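Local coordinates for protein gamma-hexachlorocyclohexane dehydrochlorinase (Sphingomonas paucimobilis, PDB 3A76) that catalyses two successive 1,2-anti dehydrochlorinations of the pollutant gamma-hexachlorocyclohexane (lindane), giving 1,3,4,6-tetrachloro-1,4-cyclohexadiene by way of gamma-pentachlorocyclohexene, at residues K40-D45 / E49-S54; G118-V121 / S126-I129; T134-R139 / K145-N150. All blocks are in the same frame, centred on the assembly; numbering follows the deposited sequence.

Contact 1: residues K40-D45 / E49-S54; sequences KLIAVD and EGRLAS
A43 packs against R51 and L52 in a buried helix-helix contact, where the C-terminal turn of the long helix 22-45 meets the short helix 49-53 that follows it after three residues of loop. The segment axes come within 8.1 Å and their directions differ by 147°, so the second helix runs back, roughly antiparallel, beside the first. The small A43 permits the close approach: its CA lies 5.0 Å from the CA of L52. Its methyl sits between two side chains of the short helix, with A43 CB 3.4 Å from R51 CG on one hand and 3.7 Å from L52 CB on the other.

R51 works through its aliphatic part first. With CG anti to the backbone N (chi1 153°), the chain passes along A43 and then bends at its second and third torsions, which brings the guanidinium beside I42. There I42 CG2 lies over one face of the flat group, off centre, 3.9 Å from R51 NE. The charged end is engaged elsewhere, since R51 NH2 forms a salt bridge with D39 one turn back on the long helix. At the other flank L52 turns a methyl across V44, with V44 CG2 4.0 Å from L52 CD1, while L52 also rests on L77 and A80 of helix 72-87. I111 of the second subunit packs on R51.

The contact between the two segments is thus made by van der Waals packing. At the end of the long helix, D45 OD1 is hydrogen-bonded to H93 ND1; both residues are inferred to belong to the active site. The arrangement is one of two consecutive helices packed nearly antiparallel on the helical side of a SnoaL-like alpha+beta barrel, beside the probable catalytic pair.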
ATOM      1  N   LYS B  40       7.448  -0.065 -11.753  1.00 23.85           N
ATOM      2  CA  LYS B  40       6.535   0.006 -12.871  1.00 23.74           C
ATOM      3  C   LYS B  40       5.574   1.142 -12.636  1.00 23.66           C
ATOM      4  O   LYS B  40       5.349   1.956 -13.521  1.00 23.96           O
ATOM      5  CB  LYS B  40       5.754  -1.299 -13.098  1.00 24.13           C
ATOM      6  CG  LYS B  40       5.420  -1.480 -14.576  1.00 25.25           C
ATOM      7  CD  LYS B  40       4.061  -2.039 -14.855  1.00 28.77           C
ATOM      8  CE  LYS B  40       3.046  -0.918 -15.030  1.00 29.79           C
ATOM      9  NZ  LYS B  40       1.680  -1.479 -15.182  1.00 28.55           N
ATOM     10  N   LEU B  41       5.007   1.181 -11.431  1.00 23.28           N
ATOM     11  CA  LEU B  41       4.018   2.184 -11.058  1.00 22.57           C
ATOM     12  C   LEU B  41       4.611   3.606 -11.064  1.00 22.19           C
ATOM     13  O   LEU B  41       4.047   4.519 -11.661  1.00 22.23           O
ATOM     14  CB  LEU B  41       3.438   1.826  -9.689  1.00 22.10           C
ATOM     15  CG  LEU B  41       2.227   0.884  -9.591  1.00 21.68           C
ATOM     16  CD1 LEU B  41       1.852   0.096 -10.878  1.00 17.47           C
ATOM     17  CD2 LEU B  41       2.348  -0.004  -8.371  1.00 20.86           C
ATOM     18  N   ILE B  42       5.758   3.766 -10.422  1.00 21.93           N
ATOM     19  CA  ILE B  42       6.456   5.059 -10.359  1.00 22.17           C
ATOM     20  C   ILE B  42       6.765   5.585 -11.764  1.00 22.31           C
ATOM     21  O   ILE B  42       6.540   6.771 -12.061  1.00 22.03           O
ATOM     22  CB  ILE B  42       7.761   4.942  -9.524  1.00 22.06           C
ATOM     23  CG1 ILE B  42       7.413   4.655  -8.054  1.00 21.81           C
ATOM     24  CG2 ILE B  42       8.622   6.230  -9.648  1.00 23.05           C
ATOM     25  CD1 ILE B  42       8.518   3.960  -7.256  1.00 20.44           C
ATOM     26  N   ALA B  43       7.245   4.691 -12.633  1.00 21.70           N
ATOM     27  CA  ALA B  43       7.673   5.089 -13.966  1.00 21.82           C
ATOM     28  C   ALA B  43       6.489   5.563 -14.781  1.00 21.88           C
ATOM     29  O   ALA B  43       6.609   6.502 -15.568  1.00 22.33           O
ATOM     30  CB  ALA B  43       8.396   3.949 -14.671  1.00 21.85           C
ATOM     31  N   VAL B  44       5.345   4.929 -14.579  1.00 21.28           N
ATOM     32  CA  VAL B  44       4.132   5.336 -15.270  1.00 21.53           C
ATOM     33  C   VAL B  44       3.622   6.688 -14.734  1.00 21.53           C
ATOM     34  O   VAL B  44       3.227   7.566 -15.502  1.00 21.82           O
ATOM     35  CB  VAL B  44       3.025   4.260 -15.149  1.00 21.33           C
ATOM     36  CG1 VAL B  44       1.667   4.858 -15.483  1.00 20.60           C
ATOM     37  CG2 VAL B  44       3.330   3.053 -16.042  1.00 20.95           C
ATOM     38  N   ASP B  45       3.636   6.827 -13.409  1.00 21.78           N
ATOM     39  CA  ASP B  45       3.025   7.957 -12.715  1.00 21.15           C
ATOM     40  C   ASP B  45       3.919   9.183 -12.811  1.00 21.38           C
ATOM     41  O   ASP B  45       3.424  10.292 -12.988  1.00 21.22           O
ATOM     42  CB  ASP B  45       2.816   7.629 -11.235  1.00 20.64           C
ATOM     43  CG  ASP B  45       1.822   6.499 -11.004  1.00 20.48           C
ATOM     44  OD1 ASP B  45       0.940   6.278 -11.856  1.00 20.94           O
ATOM     45  OD2 ASP B  45       1.920   5.854  -9.942  1.00 18.01           O
ATOM     46  N   GLU B  49      10.800   7.396 -18.476  1.00 28.31           N
ATOM     47  CA  GLU B  49      10.985   6.486 -19.594  1.00 29.09           C
ATOM     48  C   GLU B  49      12.071   5.482 -19.337  1.00 28.86           C
ATOM     49  O   GLU B  49      11.913   4.308 -19.666  1.00 29.19           O
ATOM     50  CB  GLU B  49      11.290   7.263 -20.870  1.00 29.30           C
ATOM     51  CG  GLU B  49      10.084   7.903 -21.502  1.00 30.38           C
ATOM     52  CD  GLU B  49      10.308   8.199 -22.976  1.00 34.69           C
ATOM     53  OE1 GLU B  49      11.473   8.488 -23.358  1.00 33.57           O
ATOM     54  OE2 GLU B  49       9.317   8.141 -23.749  1.00 35.81           O
ATOM     55  N   GLY B  50      13.158   5.948 -18.731  1.00 29.11           N
ATOM     56  CA  GLY B  50      14.296   5.101 -18.396  1.00 29.30           C
ATOM     57  C   GLY B  50      14.026   4.074 -17.315  1.00 29.76           C
ATOM     58  O   GLY B  50      14.596   2.980 -17.333  1.00 30.17           O
ATOM     59  N   ARG B  51      13.188   4.420 -16.339  1.00 30.02           N
ATOM     60  CA  ARG B  51      12.813   3.437 -15.308  1.00 29.61           C
ATOM     61  C   ARG B  51      11.789   2.450 -15.886  1.00 29.34           C
ATOM     62  O   ARG B  51      11.868   1.252 -15.628  1.00 29.35           O
ATOM     63  CB  ARG B  51      12.358   4.121 -14.000  1.00 29.46           C
ATOM     64  CG  ARG B  51      11.376   3.315 -13.153  1.00 29.23           C
ATOM     65  CD  ARG B  51      11.492   3.513 -11.636  1.00 29.10           C
ATOM     66  NE  ARG B  51      11.905   4.843 -11.180  1.00 27.30           N
ATOM     67  CZ  ARG B  51      12.498   5.070 -10.011  1.00 26.79           C
ATOM     68  NH1 ARG B  51      12.871   6.306  -9.676  1.00 27.05           N
ATOM     69  NH2 ARG B  51      12.724   4.064  -9.170  1.00 24.26           N
ATOM     70  N   LEU B  52      10.876   2.946 -16.715  1.00 29.42           N
ATOM     71  CA  LEU B  52       9.865   2.090 -17.323  1.00 30.30           C
ATOM     72  C   LEU B  52      10.486   0.977 -18.149  1.00 31.22           C
ATOM     73  O   LEU B  52      10.102  -0.187 -18.004  1.00 31.81           O
ATOM     74  CB  LEU B  52       8.880   2.885 -18.181  1.00 29.71           C
ATOM     75  CG  LEU B  52       7.705   2.059 -18.723  1.00 29.47           C
ATOM     76  CD1 LEU B  52       6.722   1.627 -17.605  1.00 29.68           C
ATOM     77  CD2 LEU B  52       6.982   2.801 -19.817  1.00 27.24           C
ATOM     78  N   ALA B  53      11.443   1.350 -19.000  1.00 31.82           N
ATOM     79  CA  ALA B  53      12.088   0.439 -19.944  1.00 32.50           C
ATOM     80  C   ALA B  53      12.995  -0.597 -19.280  1.00 32.86           C
ATOM     81  O   ALA B  53      13.166  -1.701 -19.801  1.00 33.35           O
ATOM     82  CB  ALA B  53      12.884   1.244 -20.967  1.00 32.69           C
ATOM     83  N   SER B  54      13.565  -0.234 -18.133  1.00 33.07           N
ATOM     84  CA  SER B  54      14.599  -1.027 -17.458  1.00 33.19           C
ATOM     85  C   SER B  54      14.117  -2.325 -16.789  1.00 33.17           C
ATOM     86  O   SER B  54      14.938  -3.144 -16.346  1.00 33.30           O
ATOM     87  CB  SER B  54      15.279  -0.155 -16.398  1.00 33.50           C
ATOM     88  OG  SER B  54      14.380   0.122 -15.329  1.00 34.28           O
TER

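Contact 2: residues G118-V121 / S126-I129; sequences GNLV and SILI
G118 and I127 form an antiparallel hydrogen-bonded pair, and their backbones are tied in both directions. G118 N gives to I127 O at 3.1 Å, in the carbonyl plane, and I127 N gives to G118 O at 2.8 Å with an N-H...O angle of 164°. Next along, N119 and S126 are a non-hydrogen-bonded pair with CA atoms 4.3 Å apart. The short segments meet at 124°, well away from straight antiparallel, where the first strand ends, at L120. S126 CA also brings a C-H to G118 O, at 3.2 Å.

This is the loop end of the beta hairpin made by strands 107-120 and 125-140, neighbours in the curved sheet of the SnoaL-like barrel.

On the face that carries N119 and S126, the serine hydroxyl gives to the asparagine carbonyl oxygen; the modelled S126 OG to N119 OD1 distance of 2.4 Å is very short, so its exact value is doubtful. The same two side chains also hold the C-terminal region, N119 ND2 bonding to F164 O and S126 OG to F164 N.

I127 and L120 meet apolarly, their side chains crossing at about a right angle. I127 holds CG1 between the backbone N and the carbonyl carbon (chi1 40°), directing CD1 to the leucine, where it lies 3.6 Å from L120 CD2. L120 CD1 meanwhile approaches I127 CG2 at 3.9 Å, and F88 of strand 88-102 touches both residues.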
ATOM      1  N   GLY B 118      -6.740   9.216 -10.995  1.00 20.94           N
ATOM      2  CA  GLY B 118      -6.219  10.062 -12.058  1.00 20.25           C
ATOM      3  C   GLY B 118      -7.209  11.025 -12.665  1.00 20.22           C
ATOM      4  O   GLY B 118      -8.389  10.984 -12.360  1.00 19.56           O
ATOM      5  N   ASN B 119      -6.708  11.918 -13.511  1.00 20.78           N
ATOM      6  CA  ASN B 119      -7.583  12.769 -14.312  1.00 22.05           C
ATOM      7  C   ASN B 119      -7.437  12.417 -15.780  1.00 22.26           C
ATOM      8  O   ASN B 119      -6.349  12.527 -16.339  1.00 22.78           O
ATOM      9  CB  ASN B 119      -7.282  14.263 -14.111  1.00 21.68           C
ATOM     10  CG  ASN B 119      -7.918  14.828 -12.863  1.00 21.82           C
ATOM     11  OD1 ASN B 119      -9.110  14.669 -12.637  1.00 23.28           O
ATOM     12  ND2 ASN B 119      -7.121  15.520 -12.055  1.00 19.78           N
ATOM     13  N   LEU B 120      -8.534  12.000 -16.398  1.00 23.03           N
ATOM     14  CA  LEU B 120      -8.548  11.716 -17.837  1.00 23.49           C
ATOM     15  C   LEU B 120      -8.515  13.000 -18.641  1.00 23.74           C
ATOM     16  O   LEU B 120      -9.274  13.911 -18.369  1.00 24.07           O
ATOM     17  CB  LEU B 120      -9.800  10.925 -18.211  1.00 23.12           C
ATOM     18  CG  LEU B 120      -9.931   9.511 -17.651  1.00 22.51           C
ATOM     19  CD1 LEU B 120     -11.342   9.000 -17.917  1.00 20.50           C
ATOM     20  CD2 LEU B 120      -8.862   8.576 -18.217  1.00 19.79           C
ATOM     21  N   VAL B 121      -7.634  13.076 -19.629  1.00 24.62           N
ATOM     22  CA  VAL B 121      -7.608  14.219 -20.541  1.00 25.50           C
ATOM     23  C   VAL B 121      -8.974  14.398 -21.215  1.00 26.24           C
ATOM     24  O   VAL B 121      -9.489  15.515 -21.302  1.00 26.50           O
ATOM     25  CB  VAL B 121      -6.492  14.089 -21.604  1.00 25.40           C
ATOM     26  CG1 VAL B 121      -6.627  15.188 -22.670  1.00 25.58           C
ATOM     27  CG2 VAL B 121      -5.130  14.160 -20.949  1.00 25.59           C
ATOM     28  N   SER B 126     -12.011  12.954 -13.411  1.00 24.47           N
ATOM     29  CA  SER B 126     -11.330  12.237 -12.355  1.00 24.03           C
ATOM     30  C   SER B 126     -11.850  10.818 -12.248  1.00 23.87           C
ATOM     31  O   SER B 126     -13.058  10.604 -12.212  1.00 23.83           O
ATOM     32  CB  SER B 126     -11.535  12.955 -11.026  1.00 23.91           C
ATOM     33  OG  SER B 126     -10.795  14.149 -11.009  1.00 23.74           O
ATOM     34  N   ILE B 127     -10.938   9.851 -12.192  1.00 23.90           N
ATOM     35  CA  ILE B 127     -11.338   8.446 -12.087  1.00 23.92           C
ATOM     36  C   ILE B 127     -10.661   7.694 -10.977  1.00 23.55           C
ATOM     37  O   ILE B 127      -9.544   8.016 -10.583  1.00 23.94           O
ATOM     38  CB  ILE B 127     -11.106   7.618 -13.399  1.00 24.41           C
ATOM     39  CG1 ILE B 127      -9.786   7.985 -14.078  1.00 24.70           C
ATOM     40  CG2 ILE B 127     -12.294   7.744 -14.336  1.00 23.97           C
ATOM     41  CD1 ILE B 127      -9.322   6.907 -15.009  1.00 28.88           C
ATOM     42  N   LEU B 128     -11.371   6.685 -10.488  1.00 23.18           N
ATOM     43  CA  LEU B 128     -10.810   5.645  -9.643  1.00 23.00           C
ATOM     44  C   LEU B 128     -10.841   4.301 -10.415  1.00 23.13           C
ATOM     45  O   LEU B 128     -11.859   3.929 -11.011  1.00 23.43           O
ATOM     46  CB  LEU B 128     -11.583   5.569  -8.320  1.00 22.20           C
ATOM     47  CG  LEU B 128     -11.187   4.595  -7.214  1.00 22.09           C
ATOM     48  CD1 LEU B 128     -11.691   5.126  -5.886  1.00 22.63           C
ATOM     49  CD2 LEU B 128     -11.721   3.157  -7.479  1.00 22.09           C
ATOM     50  N   ILE B 129      -9.716   3.595 -10.411  1.00 22.69           N
ATOM     51  CA  ILE B 129      -9.633   2.258 -10.975  1.00 22.49           C
ATOM     52  C   ILE B 129      -9.077   1.292  -9.914  1.00 21.89           C
ATOM     53  O   ILE B 129      -8.117   1.616  -9.210  1.00 22.22           O
ATOM     54  CB  ILE B 129      -8.767   2.254 -12.284  1.00 23.05           C
ATOM     55  CG1 ILE B 129      -9.494   3.023 -13.392  1.00 24.16           C
ATOM     56  CG2 ILE B 129      -8.423   0.823 -12.761  1.00 22.33           C
ATOM     57  CD1 ILE B 129      -8.611   3.454 -14.543  1.00 25.52           C
TER

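Contact 3: residues T134-R139 / K145-N150; sequences TDEYER and KFSKRN
Y137 CE2 lies over one face of the F146 ring, toward its rim, and comes 3.6 Å from F146 CE1. The rings are oblique, with planes 46° apart and centroids separated by 4.8 Å. At the rim of the F146 ring, in its plane, lie D135 OD2 and K148 O. F146 CE1 in turn stands above one face of the R149 guanidinium, offset toward its rim, and the D135 carboxylate occupies an edge of that same group.

Along that edge R149 grips D135 side-on with two nitrogens, one to each oxygen, in a salt bridge. R149 NH1 reaches D135 OD1 at 2.7 Å and R149 NE reaches D135 OD2 at 2.8 Å, both nearly straight. Each oxygen is met on its syn side and lies in the guanidinium plane, while the two planes are turned 26° from each other. R149 carries CG anti to the backbone N (chi1 161°) and bends at its third torsion, which swings the group round to run alongside D135. The twin bonds fix the guanidinium's rotation. F133 adds a cation-pi partner. K40 NZ lies near R149 NH2, a pair of like charges that the D135 carboxylate probably offsets in part.

Away from this face, E136 and K148 point the same way side by side, with E136 OE1 3.9 Å from K148 CD. In the backbone here the pairing shifts by one residue: E136 O takes both S147 N, at 2.7 Å, and K148 N, at 3.0 Å, from the same side of its plane. T134 with N150, and E138 with K145, keep the regular antiparallel pattern on either side of the irregularity. S147 and K148 opposite E136 form a classic beta bulge, located where strand 143-158 turns a corner at S147, in its hairpin with strand 125-140 in this barrel-like sheet.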
ATOM      1  N   THR B 134      -1.447  -9.832 -12.516  1.00 23.52           N
ATOM      2  CA  THR B 134      -1.011 -11.224 -12.535  1.00 23.29           C
ATOM      3  C   THR B 134       0.321 -11.172 -13.262  1.00 23.69           C
ATOM      4  O   THR B 134       0.389 -10.797 -14.436  1.00 24.08           O
ATOM      5  CB  THR B 134      -2.009 -12.150 -13.275  1.00 23.65           C
ATOM      6  OG1 THR B 134      -3.346 -11.848 -12.853  1.00 24.34           O
ATOM      7  CG2 THR B 134      -1.717 -13.643 -12.995  1.00 21.76           C
ATOM      8  N   ASP B 135       1.382 -11.501 -12.540  1.00 23.72           N
ATOM      9  CA  ASP B 135       2.725 -11.259 -13.014  1.00 24.03           C
ATOM     10  C   ASP B 135       3.568 -12.527 -13.014  1.00 24.50           C
ATOM     11  O   ASP B 135       3.326 -13.461 -12.232  1.00 23.91           O
ATOM     12  CB  ASP B 135       3.424 -10.214 -12.124  1.00 23.63           C
ATOM     13  CG  ASP B 135       2.764  -8.844 -12.169  1.00 23.32           C
ATOM     14  OD1 ASP B 135       2.872  -8.109 -11.160  1.00 22.29           O
ATOM     15  OD2 ASP B 135       2.162  -8.491 -13.202  1.00 22.08           O
ATOM     16  N   GLU B 136       4.567 -12.525 -13.893  1.00 25.16           N
ATOM     17  CA  GLU B 136       5.638 -13.503 -13.872  1.00 25.83           C
ATOM     18  C   GLU B 136       6.929 -12.737 -13.901  1.00 25.87           C
ATOM     19  O   GLU B 136       7.060 -11.776 -14.664  1.00 25.71           O
ATOM     20  CB  GLU B 136       5.578 -14.400 -15.097  1.00 26.08           C
ATOM     21  CG  GLU B 136       4.394 -15.348 -15.162  1.00 27.48           C
ATOM     22  CD  GLU B 136       4.400 -16.134 -16.463  1.00 29.27           C
ATOM     23  OE1 GLU B 136       3.317 -16.530 -16.926  1.00 29.50           O
ATOM     24  OE2 GLU B 136       5.499 -16.320 -17.039  1.00 30.43           O
ATOM     25  N   TYR B 137       7.871 -13.165 -13.069  1.00 26.47           N
ATOM     26  CA  TYR B 137       9.210 -12.577 -13.013  1.00 27.34           C
ATOM     27  C   TYR B 137      10.274 -13.623 -13.356  1.00 27.75           C
ATOM     28  O   TYR B 137      10.136 -14.804 -13.030  1.00 27.90           O
ATOM     29  CB  TYR B 137       9.501 -11.980 -11.625  1.00 27.45           C
ATOM     30  CG  TYR B 137       8.464 -10.990 -11.154  1.00 27.87           C
ATOM     31  CD1 TYR B 137       7.362 -11.404 -10.398  1.00 27.91           C
ATOM     32  CD2 TYR B 137       8.576  -9.641 -11.474  1.00 28.20           C
ATOM     33  CE1 TYR B 137       6.393 -10.491  -9.959  1.00 29.40           C
ATOM     34  CE2 TYR B 137       7.617  -8.723 -11.050  1.00 30.00           C
ATOM     35  CZ  TYR B 137       6.528  -9.147 -10.295  1.00 30.38           C
ATOM     36  OH  TYR B 137       5.589  -8.218  -9.886  1.00 31.07           O
ATOM     37  N   GLU B 138      11.338 -13.180 -14.009  1.00 28.23           N
ATOM     38  CA  GLU B 138      12.371 -14.092 -14.466  1.00 28.79           C
ATOM     39  C   GLU B 138      13.750 -13.559 -14.133  1.00 28.90           C
ATOM     40  O   GLU B 138      14.055 -12.388 -14.396  1.00 29.09           O
ATOM     41  CB  GLU B 138      12.238 -14.310 -15.972  1.00 29.00           C
ATOM     42  CG  GLU B 138      13.156 -15.354 -16.566  1.00 28.93           C
ATOM     43  CD  GLU B 138      12.746 -15.706 -17.981  1.00 29.50           C
ATOM     44  OE1 GLU B 138      11.587 -16.146 -18.177  1.00 29.93           O
ATOM     45  OE2 GLU B 138      13.575 -15.531 -18.894  1.00 29.31           O
ATOM     46  N   ARG B 139      14.575 -14.430 -13.559  1.00 28.83           N
ATOM     47  CA  ARG B 139      15.949 -14.089 -13.222  1.00 29.08           C
ATOM     48  C   ARG B 139      16.910 -14.654 -14.272  1.00 29.37           C
ATOM     49  O   ARG B 139      16.998 -15.874 -14.462  1.00 29.74           O
ATOM     50  CB  ARG B 139      16.292 -14.625 -11.839  1.00 28.67           C
ATOM     51  CG  ARG B 139      17.536 -14.027 -11.217  1.00 28.13           C
ATOM     52  CD  ARG B 139      18.257 -15.131 -10.495  1.00 27.04           C
ATOM     53  NE  ARG B 139      18.672 -14.780  -9.147  1.00 25.59           N
ATOM     54  CZ  ARG B 139      18.309 -15.462  -8.059  1.00 25.24           C
ATOM     55  NH1 ARG B 139      17.520 -16.529  -8.155  1.00 24.32           N
ATOM     56  NH2 ARG B 139      18.744 -15.083  -6.868  1.00 24.91           N
ATOM     57  N   LYS B 145      13.652  -9.413 -13.756  1.00 27.64           N
ATOM     58  CA  LYS B 145      12.805  -8.518 -14.525  1.00 27.10           C
ATOM     59  C   LYS B 145      11.438  -9.160 -14.742  1.00 26.77           C
ATOM     60  O   LYS B 145      11.257 -10.359 -14.506  1.00 26.65           O
ATOM     61  CB  LYS B 145      13.457  -8.132 -15.853  1.00 27.00           C
ATOM     62  CG  LYS B 145      14.833  -7.488 -15.723  1.00 26.99           C
ATOM     63  CD  LYS B 145      15.160  -6.627 -16.928  1.00 27.07           C
ATOM     64  CE  LYS B 145      16.586  -6.113 -16.847  1.00 25.99           C
ATOM     65  NZ  LYS B 145      16.676  -4.863 -17.659  1.00 27.10           N
ATOM     66  N   PHE B 146      10.473  -8.351 -15.163  1.00 26.28           N
ATOM     67  CA  PHE B 146       9.171  -8.858 -15.547  1.00 26.11           C
ATOM     68  C   PHE B 146       9.336  -9.762 -16.758  1.00 26.29           C
ATOM     69  O   PHE B 146      10.020  -9.407 -17.727  1.00 26.05           O
ATOM     70  CB  PHE B 146       8.233  -7.718 -15.941  1.00 26.08           C
ATOM     71  CG  PHE B 146       7.586  -7.002 -14.782  1.00 26.01           C
ATOM     72  CD1 PHE B 146       6.336  -7.393 -14.321  1.00 25.10           C
ATOM     73  CD2 PHE B 146       8.197  -5.896 -14.195  1.00 25.04           C
ATOM     74  CE1 PHE B 146       5.711  -6.708 -13.269  1.00 25.20           C
ATOM     75  CE2 PHE B 146       7.578  -5.209 -13.139  1.00 25.31           C
ATOM     76  CZ  PHE B 146       6.339  -5.621 -12.675  1.00 24.25           C
ATOM     77  N   SER B 147       8.710 -10.929 -16.691  1.00 26.19           N
ATOM     78  CA  SER B 147       8.548 -11.787 -17.853  1.00 26.13           C
ATOM     79  C   SER B 147       7.156 -11.570 -18.425  1.00 26.08           C
ATOM     80  O   SER B 147       6.935 -11.684 -19.634  1.00 26.54           O
ATOM     81  CB  SER B 147       8.716 -13.249 -17.468  1.00 25.84           C
ATOM     82  OG  SER B 147       7.931 -14.054 -18.339  1.00 27.37           O
ATOM     83  N   LYS B 148       6.207 -11.270 -17.545  1.00 25.66           N
ATOM     84  CA  LYS B 148       4.839 -11.027 -17.971  1.00 25.55           C
ATOM     85  C   LYS B 148       4.149 -10.148 -16.939  1.00 25.03           C
ATOM     86  O   LYS B 148       4.550 -10.115 -15.768  1.00 24.81           O
ATOM     87  CB  LYS B 148       4.082 -12.354 -18.139  1.00 25.81           C
ATOM     88  CG  LYS B 148       3.040 -12.363 -19.249  1.00 27.50           C
ATOM     89  CD  LYS B 148       2.585 -13.792 -19.614  1.00 30.42           C
ATOM     90  CE  LYS B 148       3.617 -14.565 -20.468  1.00 31.70           C
ATOM     91  NZ  LYS B 148       3.709 -14.112 -21.889  1.00 31.21           N
ATOM     92  N   ARG B 149       3.128  -9.428 -17.400  1.00 24.46           N
ATOM     93  CA  ARG B 149       2.183  -8.747 -16.537  1.00 24.28           C
ATOM     94  C   ARG B 149       0.849  -8.759 -17.230  1.00 24.23           C
ATOM     95  O   ARG B 149       0.751  -8.327 -18.376  1.00 24.54           O
ATOM     96  CB  ARG B 149       2.597  -7.283 -16.239  1.00 23.89           C
ATOM     97  CG  ARG B 149       1.425  -6.399 -15.730  1.00 23.67           C
ATOM     98  CD  ARG B 149       1.852  -5.236 -14.832  1.00 21.12           C
ATOM     99  NE  ARG B 149       2.227  -5.690 -13.495  1.00 19.77           N
ATOM    100  CZ  ARG B 149       2.564  -4.903 -12.469  1.00 19.74           C
ATOM    101  NH1 ARG B 149       2.887  -5.463 -11.310  1.00 17.95           N
ATOM    102  NH2 ARG B 149       2.588  -3.571 -12.582  1.00 18.40           N
ATOM    103  N   ASN B 150      -0.173  -9.255 -16.537  1.00 23.99           N
ATOM    104  CA  ASN B 150      -1.550  -8.975 -16.940  1.00 24.20           C
ATOM    105  C   ASN B 150      -2.206  -8.025 -15.926  1.00 23.94           C
ATOM    106  O   ASN B 150      -2.112  -8.218 -14.709  1.00 24.52           O
ATOM    107  CB  ASN B 150      -2.364 -10.270 -17.132  1.00 23.96           C
ATOM    108  CG  ASN B 150      -3.786 -10.011 -17.601  1.00 24.58           C
ATOM    109  OD1 ASN B 150      -4.694  -9.813 -16.788  1.00 25.32           O
ATOM    110  ND2 ASN B 150      -3.993 -10.030 -18.921  1.00 25.17           N
TER

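In the fold
Strand 125-140 runs through both hairpins, pairing with 107-120 in contact 2 and with 143-158 in contact 3; their centres lie 26 Å apart, on opposite sides of the chain's centre. Contact 1 lies in the helical layer and touches contact 3, where S54 O is 2.8 Å from K145 NZ, probably a hydrogen bond, and K40 CD packs on R149 NH2. Contacts 1 and 2 do not touch, their nearest atoms being about 8 Å apart. Contact 1 contains D45 of the inferred active site; between nearest side-chain atoms, R149 of contact 3 is about 7 Å from H93, and G118 of contact 2 about 8 Å from both. The side chains of I127 and R149 each lie about 7 Å from a bound spermidine.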